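Local coordinates for sporozoite surface protein 2 (Plasmodium vivax, PDB 4HQO) that serves as the sporozoite's surface receptor for gliding motility, its adhesive part comprising a magnesium-binding von Willebrand factor A domain and a thrombospondin repeat, at residues A[20-25]-A[59-64]; A[24-29]-A[132-137]. The protein carries 4 engineered substitutions. All blocks are in the same frame, centred on the assembly; numbering follows the deposited sequence.

Contact 1 of 2, residues A[20-25]-A[59-64]; sequences DLYLLV and NLYMNL. With NA (sodium ion), chain G.
The rings of Y22 and Y61 meet on one side of the sheet, their planes inclined at 56° and their centroids 5.7 Å apart. CD1 of Y61 comes to the rim of the Y22 ring, 3.7 Å from Y22 CD2, which approaches the Y61 ring obliquely. L24 CD2 lies at the edge of the Y61 ring, near its plane, 4.0 Å from Y61 CE1. At the phenol end a sodium ion sits in the ring plane, 2.3 Å from Y61 OH. That oxygen also accepts a bond from N63 ND2 (2.8 Å), lying close to the plane of the N63 amide, and the metal's other protein ligand is E71. With CG anti to the backbone N (chi1 163°), the Y61 ring leans toward 20-25, where Y22 meets it.

L21, L23, V25, L60, M62 and L64 cover the other side. M62 is extended, and its CE touches both L23 CD2 and V25 CG2, 3.9 Å from the latter. Five nearly straight backbone bonds, such as L23 N to Y61 O at 2.8 Å, keep the parallel strands in register. They belong to a beta-alpha-beta crossover whose helix, 33-49, covers the leucine-rich side through L44 and W36. Helix 105-117 covers the tyrosines, H115 meeting both rings edge-to-face, while strands 69-73 and 126-133 flank the pair in the sheet.

Contact 2 of 2, residues A[24-29]-A[132-137]; sequences LVDGSG and MTDGVP. With MG (magnesium ion), chain E.
D26 points its side chain across to 132-137, crossing those of T133 and D134 at a slant. Its CG lies anti to the backbone N (chi1 -169°), which swings the carboxylate across to the neighbouring segment and places OD2 2.6 Å from T133 OG1. The threonine hydroxyl donates to the anti lone pair of OD2 and itself accepts from G135 N, closing an ST turn. The other oxygen, OD1, faces back to its own segment and is gripped twice: S28 N comes nearly end-on, closing an Asx turn, and S28 OG donates from the syn side at 2.8 Å. Together these bonds fix the carboxylate's rotation.

This is the metal ion-dependent adhesion site of a von Willebrand factor A domain, with D26, S28 and S30 in the DxSxS pattern. S28 OG binds the magnesium ion at 2.3 Å, and S30, T103 and three waters complete its shell. The aspartates are second-shell residues. The carboxylate of D134 stands almost perpendicular to that of D26, at 85°, and D26 OD2 comes within 3.5 Å of D134 OD1. A metal-bound water stands beside the two oxygens within hydrogen-bonding distance of both, 2.7 Å from D134 OD1, and probably eases their repulsion along with the cation. D134 OD2 takes a bond from S30, while behind the site M132 N bonds to L24 O and D26 N to M132 O, where the parallel strands end.

In the fold
Both contacts are buried and use strand 19-26, a central strand of the mixed sheet, which pairs with 58-65 in contact 1 and with 126-133 in contact 2. Their centres lie 14 Å apart, and L24 and V25 belong to both. Contact 1 is regular strand pairing along the sheet, largely apolar, with its sodium ion held at the end of a tyrosine. Contact 2 keeps little of that pairing and turns polar in the loops after the strands, where hydroxyls and water bind magnesium and carboxylates stand behind them. The two also touch directly: L23 CD1 packs on M132 SD at 3.9 Å, continuing the apolar layer under helix 33-49.

Contact 1 of 2, residues A[20-25]-A[59-64]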
# COMPACT_ATOMS: atom_id res chain seq x y z
N ASP A 20 -1.76 -1.64 -0.80
CA ASP A 20 -0.90 -2.81 -0.98
C ASP A 20 -1.29 -3.81 0.09
O ASP A 20 -1.08 -3.56 1.28
CB ASP A 20 0.57 -2.45 -0.82
CG ASP A 20 1.11 -1.65 -1.98
OD1 ASP A 20 0.59 -1.79 -3.11
OD2 ASP A 20 2.08 -0.89 -1.75
N LEU A 21 -1.88 -4.93 -0.33
CA LEU A 21 -2.47 -5.88 0.61
C LEU A 21 -1.65 -7.17 0.61
O LEU A 21 -1.59 -7.87 -0.39
CB LEU A 21 -3.92 -6.15 0.22
CG LEU A 21 -4.87 -6.77 1.26
CD1 LEU A 21 -6.31 -6.53 0.82
CD2 LEU A 21 -4.63 -8.25 1.41
N TYR A 22 -1.03 -7.46 1.75
CA TYR A 22 -0.14 -8.59 1.88
C TYR A 22 -0.91 -9.70 2.58
O TYR A 22 -1.19 -9.60 3.77
CB TYR A 22 1.10 -8.20 2.69
CG TYR A 22 1.83 -6.98 2.13
CD1 TYR A 22 1.50 -5.70 2.55
CD2 TYR A 22 2.85 -7.13 1.20
CE1 TYR A 22 2.17 -4.59 2.05
CE2 TYR A 22 3.52 -6.02 0.69
CZ TYR A 22 3.18 -4.76 1.12
OH TYR A 22 3.83 -3.65 0.61
N LEU A 23 -1.30 -10.72 1.83
CA LEU A 23 -2.08 -11.82 2.38
C LEU A 23 -1.15 -12.96 2.74
O LEU A 23 -0.56 -13.60 1.86
CB LEU A 23 -3.13 -12.27 1.37
CG LEU A 23 -4.11 -13.38 1.73
CD1 LEU A 23 -4.74 -13.15 3.09
CD2 LEU A 23 -5.20 -13.48 0.66
N LEU A 24 -1.00 -13.21 4.05
CA LEU A 24 -0.05 -14.21 4.55
C LEU A 24 -0.86 -15.40 5.06
O LEU A 24 -1.63 -15.28 6.02
CB LEU A 24 0.80 -13.64 5.68
CG LEU A 24 1.46 -12.27 5.46
CD1 LEU A 24 2.32 -11.87 6.68
CD2 LEU A 24 2.28 -12.27 4.19
N VAL A 25 -0.71 -16.54 4.39
CA VAL A 25 -1.57 -17.69 4.65
C VAL A 25 -0.79 -18.82 5.33
O VAL A 25 0.22 -19.30 4.81
CB VAL A 25 -2.25 -18.21 3.36
CG1 VAL A 25 -3.17 -19.38 3.67
CG2 VAL A 25 -3.03 -17.08 2.67
N ASN A 59 -3.65 -3.72 -4.81
CA ASN A 59 -2.72 -4.70 -5.37
C ASN A 59 -2.46 -5.79 -4.34
O ASN A 59 -2.12 -5.50 -3.18
CB ASN A 59 -1.38 -4.06 -5.76
CG ASN A 59 -1.50 -3.02 -6.87
OD1 ASN A 59 -2.60 -2.68 -7.33
ND2 ASN A 59 -0.36 -2.51 -7.30
N LEU A 60 -2.61 -7.03 -4.75
CA LEU A 60 -2.49 -8.15 -3.83
C LEU A 60 -1.08 -8.74 -3.85
O LEU A 60 -0.47 -8.88 -4.91
CB LEU A 60 -3.53 -9.22 -4.21
CG LEU A 60 -3.55 -10.52 -3.40
CD1 LEU A 60 -3.97 -10.24 -1.96
CD2 LEU A 60 -4.49 -11.56 -4.06
N TYR A 61 -0.55 -9.03 -2.67
CA TYR A 61 0.63 -9.88 -2.52
C TYR A 61 0.16 -11.11 -1.74
O TYR A 61 -0.72 -11.00 -0.89
CB TYR A 61 1.77 -9.14 -1.80
CG TYR A 61 2.86 -10.05 -1.26
CD1 TYR A 61 2.72 -10.65 -0.01
CD2 TYR A 61 4.03 -10.26 -1.96
CE1 TYR A 61 3.70 -11.46 0.50
CE2 TYR A 61 5.03 -11.09 -1.45
CZ TYR A 61 4.85 -11.68 -0.21
OH TYR A 61 5.81 -12.49 0.33
N MET A 62 0.72 -12.27 -2.04
CA MET A 62 0.30 -13.46 -1.31
C MET A 62 1.46 -14.39 -1.01
O MET A 62 2.27 -14.69 -1.88
CB MET A 62 -0.81 -14.20 -2.06
CG MET A 62 -1.46 -15.35 -1.28
SD MET A 62 -2.72 -16.14 -2.34
CE MET A 62 -3.77 -16.89 -1.11
N ASN A 63 1.53 -14.82 0.25
CA ASN A 63 2.58 -15.71 0.71
C ASN A 63 1.98 -16.88 1.47
O ASN A 63 1.08 -16.70 2.30
CB ASN A 63 3.56 -14.96 1.64
CG ASN A 63 4.87 -15.70 1.82
OD1 ASN A 63 4.93 -16.73 2.49
ND2 ASN A 63 5.93 -15.16 1.23
N LEU A 64 2.50 -18.06 1.20
CA LEU A 64 2.09 -19.26 1.91
C LEU A 64 3.22 -19.67 2.86
O LEU A 64 4.34 -19.94 2.42
CB LEU A 64 1.84 -20.39 0.91
CG LEU A 64 1.38 -21.73 1.49
CD1 LEU A 64 -0.03 -21.60 2.04
CD2 LEU A 64 1.42 -22.79 0.41
NA NA G . 7.82 -12.37 -0.77

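Contact 2 of 2, residues A[24-29]-A[132-137]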
# COMPACT_ATOMS: atom_id res chain seq x y z
N LEU A 24 -1.00 -13.21 4.05
CA LEU A 24 -0.05 -14.21 4.55
C LEU A 24 -0.86 -15.40 5.06
O LEU A 24 -1.63 -15.28 6.02
CB LEU A 24 0.80 -13.64 5.68
CG LEU A 24 1.46 -12.27 5.46
CD1 LEU A 24 2.32 -11.87 6.68
CD2 LEU A 24 2.28 -12.27 4.19
N VAL A 25 -0.71 -16.54 4.39
CA VAL A 25 -1.57 -17.69 4.65
C VAL A 25 -0.79 -18.82 5.33
O VAL A 25 0.22 -19.30 4.81
CB VAL A 25 -2.25 -18.21 3.36
CG1 VAL A 25 -3.17 -19.38 3.67
CG2 VAL A 25 -3.03 -17.08 2.67
N ASP A 26 -1.26 -19.22 6.51
CA ASP A 26 -0.66 -20.32 7.27
C ASP A 26 -1.02 -21.65 6.59
O ASP A 26 -2.18 -22.04 6.57
CB ASP A 26 -1.24 -20.28 8.68
CG ASP A 26 -0.51 -21.20 9.67
OD1 ASP A 26 0.10 -22.22 9.25
OD2 ASP A 26 -0.57 -20.88 10.88
N GLY A 27 -0.02 -22.36 6.05
CA GLY A 27 -0.25 -23.66 5.44
C GLY A 27 0.41 -24.81 6.20
O GLY A 27 0.72 -25.86 5.62
N SER A 28 0.65 -24.60 7.49
CA SER A 28 1.36 -25.56 8.33
C SER A 28 0.51 -26.79 8.68
O SER A 28 -0.70 -26.80 8.50
CB SER A 28 1.83 -24.89 9.62
OG SER A 28 0.73 -24.63 10.49
N GLY A 29 1.17 -27.81 9.21
CA GLY A 29 0.50 -29.04 9.60
C GLY A 29 -0.61 -28.87 10.62
O GLY A 29 -1.61 -29.57 10.55
N MET A 132 -3.53 -14.86 8.17
CA MET A 132 -4.46 -15.95 8.42
C MET A 132 -3.72 -17.10 9.10
O MET A 132 -2.87 -17.72 8.47
CB MET A 132 -5.08 -16.46 7.12
CG MET A 132 -6.02 -15.49 6.46
SD MET A 132 -6.61 -16.10 4.86
CE MET A 132 -7.24 -17.68 5.31
N THR A 133 -4.06 -17.39 10.35
CA THR A 133 -3.30 -18.37 11.12
C THR A 133 -4.10 -18.96 12.29
O THR A 133 -5.11 -18.39 12.70
CB THR A 133 -1.99 -17.75 11.64
OG1 THR A 133 -1.18 -18.74 12.29
CG2 THR A 133 -2.29 -16.60 12.61
N ASP A 134 -3.67 -20.12 12.79
CA ASP A 134 -4.18 -20.65 14.06
C ASP A 134 -3.39 -20.10 15.25
O ASP A 134 -3.70 -20.39 16.40
CB ASP A 134 -4.16 -22.19 14.08
CG ASP A 134 -2.75 -22.77 14.01
OD1 ASP A 134 -1.75 -22.00 13.99
OD2 ASP A 134 -2.65 -24.01 13.99
N GLY A 135 -2.35 -19.33 14.97
CA GLY A 135 -1.66 -18.61 16.02
C GLY A 135 -0.66 -19.44 16.81
O GLY A 135 -0.48 -19.21 18.00
N VAL A 136 -0.02 -20.40 16.14
CA VAL A 136 1.04 -21.21 16.74
C VAL A 136 2.32 -21.12 15.89
O VAL A 136 2.61 -22.02 15.11
CB VAL A 136 0.61 -22.69 16.88
CG1 VAL A 136 1.57 -23.43 17.82
CG2 VAL A 136 -0.81 -22.79 17.42
N PRO A 137 3.06 -20.00 16.02
CA PRO A 137 4.27 -19.83 15.20
C PRO A 137 5.44 -20.65 15.74
O PRO A 137 5.39 -21.16 16.86
CB PRO A 137 4.56 -18.33 15.33
CG PRO A 137 4.03 -17.98 16.69
CD PRO A 137 2.77 -18.82 16.84
MG MG E . 1.40 -24.73 12.68
O HOH W 1 0.47 -22.78 12.69
O HOH W 2 2.30 -24.92 14.60
O HOH W 3 2.15 -26.77 12.51